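Local structure of hypothetical protein PA2201 (Pseudomonas aeruginosa, 2FEF) at residues Arg27-Arg30 with Arg31-Leu35; Leu88-Asp92 with Arg93-Gly97; Glu163-Pro166 with Ala167-Glu171; Glu134-Pro137 with Ala138-Arg142. The protein is of unknown function but probably acts as an immunity protein that protects its bacterium against a PoNe-type DNase toxin. All blocks are in the same frame, centred on the assembly; numbering follows the deposited sequence. Where two conformers were deposited one is given.

In a chain with helices and no strands, the four local contacts fall into two pairs. Interaction 1, in the loop between helices 12-20 and 35-54, and interaction 2, where helix 66-93 turns into helix 97-127, touch each other, with centres about 9 Å apart. Both belong to the PA2201 N-terminal domain-like region, and R30 and R31 tie the 27-35 loop to the end of helix 66-93. Interaction 4, between helices 97-127 and 146-158, comes next along the chain, then interaction 3 in helix 165-172; their centres are about 15 Å apart. This pair lies across the chain's centre from the first. Helix 97-127 packs against interactions 2, 3 and 4, linking the two groups.

Interaction 1: Arg27-Arg30 with Arg31-Leu35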
loop_
_atom_site.group_PDB
_atom_site.type_symbol
_atom_site.label_atom_id
_atom_site.label_comp_id
_atom_site.label_asym_id
_atom_site.label_seq_id
_atom_site.Cartn_x
_atom_site.Cartn_y
_atom_site.Cartn_z
ATOM N N ARG B 27 -3.009 10.669 -25.994
ATOM C CA ARG B 27 -1.771 11.440 -26.204
ATOM C C ARG B 27 -0.562 10.507 -26.289
ATOM O O ARG B 27 -0.554 9.430 -25.676
ATOM C CB ARG B 27 -1.558 12.439 -25.049
ATOM C CG ARG B 27 -2.750 13.367 -24.757
ATOM C CD ARG B 27 -2.699 14.632 -25.587
ATOM N NE ARG B 27 -1.644 15.536 -25.121
ATOM N N ALA B 28 0.446 10.931 -27.054
ATOM C CA ALA B 28 1.739 10.240 -27.140
ATOM C C ALA B 28 2.666 10.605 -25.959
ATOM O O ALA B 28 2.752 11.763 -25.571
ATOM C CB ALA B 28 2.414 10.586 -28.451
ATOM N N PRO B 29 3.384 9.626 -25.405
ATOM C CA PRO B 29 4.336 10.023 -24.347
ATOM C C PRO B 29 5.365 11.083 -24.785
ATOM O O PRO B 29 5.737 11.158 -25.968
ATOM C CB PRO B 29 5.041 8.705 -24.003
ATOM C CG PRO B 29 3.959 7.648 -24.287
ATOM C CD PRO B 29 3.385 8.163 -25.608
ATOM N N ARG B 30 5.858 11.839 -23.815
ATOM C CA ARG B 30 6.859 12.883 -24.064
ATOM C C ARG B 30 8.292 12.352 -24.261
ATOM O O ARG B 30 9.173 13.066 -24.781
ATOM C CB ARG B 30 6.822 13.931 -22.943
ATOM C CG ARG B 30 5.681 14.912 -23.086
ATOM C CD ARG B 30 5.796 16.062 -22.068
ATOM N NE ARG B 30 4.676 16.990 -22.240
ATOM C CZ ARG B 30 3.487 16.862 -21.657
ATOM N NH1 ARG B 30 2.543 17.755 -21.935
ATOM N NH2 ARG B 30 3.230 15.836 -20.829
ATOM N N ARG B 31 8.504 11.103 -23.861
ATOM C CA ARG B 31 9.774 10.406 -24.045
ATOM C C ARG B 31 9.460 8.934 -24.183
ATOM O O ARG B 31 8.317 8.522 -23.953
ATOM C CB ARG B 31 10.711 10.650 -22.844
ATOM C CG ARG B 31 10.235 10.076 -21.523
ATOM C CD ARG B 31 11.113 10.544 -20.359
ATOM N NE ARG B 31 10.718 9.901 -19.086
ATOM C CZ ARG B 31 11.186 8.744 -18.631
ATOM N NH1 ARG B 31 12.108 8.057 -19.309
ATOM N NH2 ARG B 31 10.713 8.259 -17.467
ATOM N N ASN B 32 10.462 8.129 -24.555
ATOM C CA ASN B 32 10.283 6.684 -24.704
ATOM C C ASN B 32 10.040 6.042 -23.352
ATOM O O ASN B 32 10.888 6.117 -22.455
ATOM C CB ASN B 32 11.500 6.016 -25.376
ATOM C CG ASN B 32 11.298 4.515 -25.593
ATOM O OD1 ASN B 32 10.348 4.096 -26.244
ATOM N ND2 ASN B 32 12.188 3.706 -25.030
ATOM N N ILE B 33 8.879 5.437 -23.182
ATOM C CA ILE B 33 8.559 4.770 -21.905
ATOM C C ILE B 33 7.960 3.412 -22.210
ATOM O O ILE B 33 7.565 3.149 -23.347
ATOM C CB ILE B 33 7.586 5.606 -21.044
ATOM C CG1 ILE B 33 6.239 5.781 -21.756
ATOM C CG2 ILE B 33 8.241 6.930 -20.627
ATOM C CD1 ILE B 33 5.156 6.355 -20.877
ATOM N N ASP B 34 7.941 2.523 -21.224
ATOM C CA ASP B 34 7.217 1.279 -21.402
ATOM C C ASP B 34 5.789 1.513 -20.922
ATOM O O ASP B 34 5.581 1.750 -19.727
ATOM C CB ASP B 34 7.882 0.166 -20.599
ATOM C CG ASP B 34 7.183 -1.159 -20.788
ATOM O OD1 ASP B 34 6.040 -1.320 -20.297
ATOM O OD2 ASP B 34 7.774 -2.033 -21.451
ATOM N N LEU B 35 4.808 1.459 -21.824
ATOM C CA LEU B 35 3.436 1.779 -21.428
ATOM C C LEU B 35 2.841 0.835 -20.376
ATOM O O LEU B 35 2.050 1.277 -19.534
ATOM C CB LEU B 35 2.496 1.924 -22.638
ATOM C CG LEU B 35 2.707 3.185 -23.497
ATOM C CD1 LEU B 35 1.855 3.113 -24.746
ATOM C CD2 LEU B 35 2.375 4.440 -22.675
#
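P29 faces I33 and L35 across a bend of irregular chain, and the contact between them is apolar. The proline ring and the I33 side chain meet at a slant: P29 CG is 3.8 Å from I33 CD1, and P29 CB is 3.9 Å from I33 CG1. L35, at the start of helix 35-54, adds one branch to the same ring, its CD2 lying 3.9 Å from P29 CG. I33 reaches the proline because CG1 sits between the backbone N and the carbonyl carbon (chi1 63°), while CG2 lies against one face of the R31 guanidinium, 4.0 Å from its plane and over its centre.

P29 CB also lies 3.3 Å from R31 O, a carbon-to-oxygen packing contact; no hydrogen bond joins 27-30 to 31-35. The two arginines spend their charge on other parts of the chain. R30 is extended from CG to NE, and its NH1 makes a salt bridge to D283 and a hydrogen bond to L95 O. R31 NH2 pairs with D92. D34 is the N-cap of helix 35-54, with OD1 accepting from D37 N.

The chemistry implies a loop whose bend is packed by aliphatic groups against P29, while its position is probably set in part by arginine bonds that reach to helix 66-93, the loop after it and D283, by a backbone bond from R30 to the last turn of that helix, and by P29 and L35 packing on R93.

Interaction 2: Leu88-Asp92 with Arg93-Gly97; sequences LKAID and RGLAG
A90 and L95 put their side chains against each other where helix 66-93 ends, L95 CD1 lying 3.6 Å from A90 CB. L95 CG stands anti to its carbonyl carbon, which carries the branch back over the last helical turn. The L95 CB also passes near A90 O, so the leucine flanks the carbonyl that its own backbone N-H uses.

That bond is half of a Schellman motif. L95 N donates to A90 O at 3.2 Å, with the carbonyl pointing almost straight at the donor (C=O...N 161°). Inside it, G94 N reaches I91 O at 3.1 Å from above the carbonyl plane, 62° out of it. G94 has the positive phi (95°) needed to turn the chain, and the A90-L95 touch is the apolar contact that commonly accompanies this cap. One step earlier, R93 N still makes a helical bond to K89 O at 3.0 Å.

The R93 and D92 side chains diverge from this apolar pair. R93 CB passes 3.5 Å from K89 O, then the chain bends at chi2 and takes NH1 to R27 O. D92 turns to the other flank, where OD1 accepts from W256 NE1. L100 and I103 of helix 97-127 cover A90.

Chemically, four carbonyls of the last turn have partners: K89 O takes R93 N and W38 NE1, A90 O takes L95 N, I91 O takes G94 N and R30 NH2, and D92 O takes the backbone N of R30. This is consistent with the burial of the helix end.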
loop_
_atom_site.group_PDB
_atom_site.type_symbol
_atom_site.label_atom_id
_atom_site.label_comp_id
_atom_site.label_asym_id
_atom_site.label_seq_id
_atom_site.Cartn_x
_atom_site.Cartn_y
_atom_site.Cartn_z
ATOM N N LEU B 88 4.774 13.876 -12.084
ATOM C CA LEU B 88 5.883 13.445 -12.921
ATOM C C LEU B 88 5.481 12.344 -13.907
ATOM O O LEU B 88 5.760 12.442 -15.099
ATOM C CB LEU B 88 7.072 13.018 -12.025
ATOM C CG LEU B 88 8.280 12.524 -12.829
ATOM C CD1 LEU B 88 8.872 13.648 -13.714
ATOM C CD2 LEU B 88 9.302 11.930 -11.885
ATOM N N LYS B 89 4.821 11.292 -13.426
ATOM C CA LYS B 89 4.365 10.242 -14.326
ATOM C C LYS B 89 3.433 10.782 -15.423
ATOM O O LYS B 89 3.472 10.339 -16.581
ATOM C CB LYS B 89 3.642 9.182 -13.500
ATOM C CG LYS B 89 4.601 8.456 -12.560
ATOM C CD LYS B 89 5.489 7.471 -13.339
ATOM C CE LYS B 89 6.678 7.071 -12.480
ATOM N NZ LYS B 89 7.571 6.187 -13.299
ATOM N N ALA B 90 2.570 11.733 -15.055
ATOM C CA ALA B 90 1.646 12.319 -16.027
ATOM C C ALA B 90 2.410 13.129 -17.116
ATOM O O ALA B 90 2.050 13.106 -18.289
ATOM C CB ALA B 90 0.651 13.203 -15.292
ATOM N N ILE B 91 3.452 13.842 -16.721
ATOM C CA ILE B 91 4.348 14.502 -17.687
ATOM C C ILE B 91 4.977 13.479 -18.665
ATOM O O ILE B 91 4.909 13.631 -19.924
ATOM C CB ILE B 91 5.495 15.318 -16.979
ATOM C CG1 ILE B 91 4.890 16.390 -16.044
ATOM C CG2 ILE B 91 6.398 15.996 -18.102
ATOM C CD1 ILE B 91 5.900 17.039 -15.100
ATOM N N ASP B 92 5.585 12.431 -18.108
ATOM C CA ASP B 92 6.133 11.326 -18.954
ATOM C C ASP B 92 5.113 10.798 -19.971
ATOM O O ASP B 92 5.435 10.559 -21.146
ATOM C CB ASP B 92 6.536 10.140 -18.073
ATOM C CG ASP B 92 7.878 10.320 -17.366
ATOM O OD1 ASP B 92 8.585 11.320 -17.606
ATOM O OD2 ASP B 92 8.200 9.432 -16.514
ATOM N N ARG B 93 3.867 10.645 -19.515
ATOM C CA ARG B 93 2.826 9.984 -20.299
ATOM C C ARG B 93 2.339 10.837 -21.467
ATOM O O ARG B 93 1.688 10.320 -22.378
ATOM C CB ARG B 93 1.623 9.614 -19.415
ATOM C CG ARG B 93 0.521 8.826 -20.168
ATOM C CD ARG B 93 1.051 7.503 -20.705
ATOM N NE ARG B 93 0.041 6.782 -21.501
ATOM C CZ ARG B 93 -0.294 7.082 -22.753
ATOM N NH1 ARG B 93 0.320 8.085 -23.397
ATOM N NH2 ARG B 93 -1.243 6.359 -23.371
ATOM N N GLY B 94 2.614 12.138 -21.424
ATOM C CA GLY B 94 2.184 13.031 -22.512
ATOM C C GLY B 94 0.855 13.723 -22.240
ATOM O O GLY B 94 0.276 14.303 -23.154
ATOM N N LEU B 95 0.365 13.690 -20.993
ATOM C CA LEU B 95 -0.875 14.431 -20.651
ATOM C C LEU B 95 -0.669 15.930 -20.940
ATOM O O LEU B 95 0.388 16.496 -20.638
ATOM C CB LEU B 95 -1.309 14.178 -19.190
ATOM C CG LEU B 95 -1.813 12.731 -18.969
ATOM C CD1 LEU B 95 -2.035 12.449 -17.521
ATOM C CD2 LEU B 95 -3.122 12.549 -19.685
ATOM N N ALA B 96 -1.664 16.559 -21.542
ATOM C CA ALA B 96 -1.500 17.944 -21.975
ATOM C C ALA B 96 -1.600 18.892 -20.786
ATOM O O ALA B 96 -1.951 18.483 -19.651
ATOM C CB ALA B 96 -2.482 18.296 -23.037
ATOM N N GLY B 97 -1.266 20.150 -21.048
ATOM C CA GLY B 97 -1.157 21.171 -20.004
ATOM C C GLY B 97 -2.342 21.230 -19.073
ATOM O O GLY B 97 -2.176 21.253 -17.863
#

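Interaction 3: Glu163-Pro166 with Ala167-Glu171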
loop_
_atom_site.group_PDB
_atom_site.type_symbol
_atom_site.label_atom_id
_atom_site.label_comp_id
_atom_site.label_asym_id
_atom_site.label_seq_id
_atom_site.Cartn_x
_atom_site.Cartn_y
_atom_site.Cartn_z
ATOM N N GLU B 163 0.350 31.818 -9.073
ATOM C CA GLU B 163 -0.303 32.406 -7.915
ATOM C C GLU B 163 -0.235 31.517 -6.653
ATOM O O GLU B 163 -0.487 31.987 -5.536
ATOM C CB GLU B 163 -1.756 32.800 -8.257
ATOM C CG GLU B 163 -2.811 31.678 -8.017
ATOM C CD GLU B 163 -2.962 30.716 -9.198
ATOM N N LEU B 164 0.131 30.244 -6.813
ATOM C CA LEU B 164 0.322 29.392 -5.638
ATOM C C LEU B 164 1.748 29.432 -5.061
ATOM O O LEU B 164 1.983 29.008 -3.907
ATOM C CB LEU B 164 -0.051 27.958 -5.971
ATOM C CG LEU B 164 -1.466 27.645 -6.461
ATOM C CD1 LEU B 164 -1.491 26.151 -6.854
ATOM C CD2 LEU B 164 -2.499 27.957 -5.362
ATOM N N ILE B 165 2.679 29.988 -5.841
ATOM C CA ILE B 165 4.094 29.973 -5.480
ATOM C C ILE B 165 4.375 30.758 -4.171
ATOM O O ILE B 165 5.137 30.273 -3.322
ATOM C CB ILE B 165 4.989 30.468 -6.680
ATOM C CG1 ILE B 165 5.037 29.381 -7.781
ATOM C CG2 ILE B 165 6.390 30.864 -6.186
ATOM C CD1 ILE B 165 5.674 29.879 -9.110
ATOM N N PRO B 166 3.775 31.965 -3.998
ATOM C CA PRO B 166 4.078 32.668 -2.741
ATOM C C PRO B 166 3.764 31.910 -1.473
ATOM O O PRO B 166 4.629 31.884 -0.616
ATOM C CB PRO B 166 3.244 33.961 -2.836
ATOM C CG PRO B 166 3.225 34.221 -4.349
ATOM C CD PRO B 166 2.951 32.814 -4.877
ATOM N N ALA B 167 2.586 31.294 -1.332
ATOM C CA ALA B 167 2.318 30.511 -0.104
ATOM C C ALA B 167 3.233 29.293 0.001
ATOM O O ALA B 167 3.676 28.925 1.103
ATOM C CB ALA B 167 0.869 30.066 -0.023
ATOM N N LEU B 168 3.485 28.645 -1.131
ATOM C CA LEU B 168 4.454 27.538 -1.159
ATOM C C LEU B 168 5.813 27.956 -0.617
ATOM O O LEU B 168 6.358 27.306 0.265
ATOM C CB LEU B 168 4.584 26.923 -2.579
ATOM C CG LEU B 168 3.332 26.204 -3.100
ATOM C CD1 LEU B 168 3.471 25.899 -4.572
ATOM C CD2 LEU B 168 3.041 24.914 -2.326
ATOM N N VAL B 169 6.382 29.022 -1.154
ATOM C CA VAL B 169 7.661 29.526 -0.647
ATOM C C VAL B 169 7.588 29.896 0.851
ATOM O O VAL B 169 8.458 29.509 1.625
ATOM C CB VAL B 169 8.160 30.675 -1.514
ATOM C CG1 VAL B 169 9.381 31.291 -0.933
ATOM C CG2 VAL B 169 8.484 30.129 -2.975
ATOM N N GLU B 170 6.560 30.633 1.267
ATOM C CA GLU B 170 6.462 30.986 2.695
ATOM C C GLU B 170 6.253 29.777 3.632
ATOM O O GLU B 170 6.972 29.616 4.629
ATOM C CB GLU B 170 5.362 32.023 2.965
ATOM C CG GLU B 170 5.179 32.227 4.491
ATOM C CD GLU B 170 4.190 33.286 4.844
ATOM O OE1 GLU B 170 3.295 33.543 4.029
ATOM O OE2 GLU B 170 4.314 33.856 5.952
ATOM N N GLU B 171 5.238 28.977 3.344
ATOM C CA GLU B 171 4.743 27.989 4.305
ATOM C C GLU B 171 5.467 26.643 4.184
ATOM O O GLU B 171 5.742 25.981 5.197
ATOM C CB GLU B 171 3.241 27.785 4.152
ATOM C CG GLU B 171 2.404 29.089 4.257
ATOM C CD GLU B 171 0.890 28.864 4.510
ATOM O OE1 GLU B 171 0.055 29.599 3.915
ATOM O OE2 GLU B 171 0.518 27.967 5.312
HETATM O O HOH W 1 0.085 31.823 -2.829
#
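The flat groups that meet here are peptide units: the L164 carbonyl receives L168 N within its own plane, at 3.2 Å, while its oxygen is also brushed by the L168 side chain, with CG 3.2 Å away. L168 CG is anti to the carbonyl carbon (chi1 -66°), which folds the leucine back over that oxygen. At the next carbonyl, V169 N donates to I165 O at 2.8 Å, and E170 N then bonds P166 O at 3.0 Å.

These are successive i to i+4 bonds in the first turns of helix 165-172, which widens to a pi-type turn over 168-171. P166 has no N-H to give, a loss that costs little so near a helix start. Just before the regular bonds, a water takes over: it donates to E163 O at 2.8 Å and accepts from A167 N at 3.0 Å, bridging the positions that a direct helical bond would join.

The side chains add a slanting contact between two branched residues, I165 CG2 lying 3.9 Å from V169 CG2. In V169, CG2 also sits 3.4 Å from I165 O. I165 and V169 both face helix 179-189, touching A188 and L189, whereas L164 turns to L105 and A108 of helix 97-127. On that same helix R116 forms a salt bridge with E171.

Interaction 4: Glu134-Pro137 with Ala138-Arg142; sequences ETAP and ALAPR
From A136 to A140 the backbone runs extended through A136 and P137 (psi 149° and 161°), bends at A138 and reopens at L139, bringing P137 CA to 5.4 Å from A140 CA. P137-A140 is a type VIII beta turn in the loop between helices 97-127 and 146-158: A138 has helix-like backbone angles and L139 extended ones. This class lacks the hydrogen bond from the first residue to the fourth, in line with P137 O and A140 N standing 4.0 Å apart, and no hydrogen bond spans 134-137 and 138-142.

The side chains inside the bend are small. A140 CB lies 4.4 Å from P137 CD and 4.5 Å from A136 CB, loose methyl-ring and methyl-methyl contacts. A138 CB leaves in another direction and goes in among Y114, S115 and L118 of helix 97-127, while the L139 side chain, modelled in two conformers, packs around W111, F148 and L152.

The backbone polar atoms of the bend find partners in other parts of the chain: A140 N donates to Q145 OE1, A140 O is met by T143 OG1, and A136 O by R122 NH1. L139 also bonds through its backbone to V172, at the end of helix 165-172, and so joins this loop to the helix of interaction 3. Back at the bend, the L139 carbonyl sits beside the proline ring, with L139 O 3.5 Å from P137 CB and 4.0 Å from P137 CG.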
loop_
_atom_site.group_PDB
_atom_site.type_symbol
_atom_site.label_atom_id
_atom_site.label_comp_id
_atom_site.label_asym_id
_atom_site.label_seq_id
_atom_site.Cartn_x
_atom_site.Cartn_y
_atom_site.Cartn_z
ATOM N N GLU B 134 13.334 17.810 13.287
ATOM C CA GLU B 134 12.704 18.483 14.411
ATOM C C GLU B 134 12.216 19.899 14.063
ATOM O O GLU B 134 11.090 20.260 14.387
ATOM C CB GLU B 134 13.647 18.499 15.623
ATOM C CG GLU B 134 12.986 18.144 16.949
ATOM C CD GLU B 134 12.456 19.350 17.715
ATOM O OE1 GLU B 134 13.074 20.436 17.619
ATOM O OE2 GLU B 134 11.428 19.208 18.426
ATOM N N THR B 135 13.044 20.675 13.365
ATOM C CA THR B 135 12.801 22.105 13.175
ATOM C C THR B 135 12.812 22.513 11.681
ATOM O O THR B 135 12.457 23.645 11.313
ATOM C CB THR B 135 13.839 22.924 13.977
ATOM O OG1 THR B 135 13.523 24.321 13.920
ATOM C CG2 THR B 135 15.273 22.662 13.461
ATOM N N ALA B 136 13.220 21.571 10.839
ATOM C CA ALA B 136 13.325 21.800 9.387
ATOM C C ALA B 136 11.962 22.123 8.788
ATOM O O ALA B 136 10.932 21.616 9.264
ATOM C CB ALA B 136 13.926 20.579 8.704
ATOM N N PRO B 137 11.949 22.946 7.728
ATOM C CA PRO B 137 10.714 23.206 7.004
ATOM C C PRO B 137 10.099 21.918 6.468
ATOM O O PRO B 137 10.805 20.907 6.326
ATOM C CB PRO B 137 11.161 24.067 5.810
ATOM C CG PRO B 137 12.548 24.541 6.120
ATOM C CD PRO B 137 13.121 23.644 7.168
ATOM N N ALA B 138 8.806 21.973 6.132
ATOM C CA ALA B 138 8.097 20.839 5.517
ATOM C C ALA B 138 8.874 20.301 4.307
ATOM O O ALA B 138 8.944 19.076 4.069
ATOM C CB ALA B 138 6.706 21.258 5.089
ATOM N N LEU B 139 9.466 21.219 3.560
ATOM C CA LEU B 139 10.338 20.850 2.452
ATOM C C LEU B 139 11.652 21.591 2.624
ATOM O O LEU B 139 11.703 22.820 2.583
ATOM C CB LEU B 139 9.660 21.158 1.107
ATOM C CG LEU B 139 10.084 20.461 -0.185
ATOM C CD1 LEU B 139 10.301 18.945 -0.033
ATOM C CD2 LEU B 139 9.055 20.767 -1.275
ATOM N N ALA B 140 12.722 20.832 2.840
ATOM C CA ALA B 140 14.034 21.406 3.157
ATOM C C ALA B 140 14.912 21.324 1.925
ATOM O O ALA B 140 15.489 20.258 1.658
ATOM C CB ALA B 140 14.676 20.644 4.292
ATOM N N PRO B 141 15.002 22.428 1.158
ATOM C CA PRO B 141 15.653 22.381 -0.152
ATOM C C PRO B 141 17.167 22.190 -0.062
ATOM O O PRO B 141 17.774 21.761 -1.012
ATOM C CB PRO B 141 15.340 23.764 -0.734
ATOM C CG PRO B 141 14.103 24.168 -0.058
ATOM C CD PRO B 141 14.423 23.765 1.389
ATOM N N ARG B 142 17.768 22.465 1.099
ATOM C CA ARG B 142 19.225 22.244 1.243
ATOM C C ARG B 142 19.591 20.762 1.221
ATOM O O ARG B 142 20.763 20.395 0.969
ATOM C CB ARG B 142 19.752 22.920 2.524
ATOM C CG ARG B 142 19.925 24.423 2.353
ATOM C CD ARG B 142 20.191 25.109 3.721
ATOM N NE ARG B 142 20.005 26.554 3.607
ATOM C CZ ARG B 142 20.947 27.395 3.202
ATOM N NH1 ARG B 142 22.161 26.951 2.896
ATOM N NH2 ARG B 142 20.683 28.687 3.100
#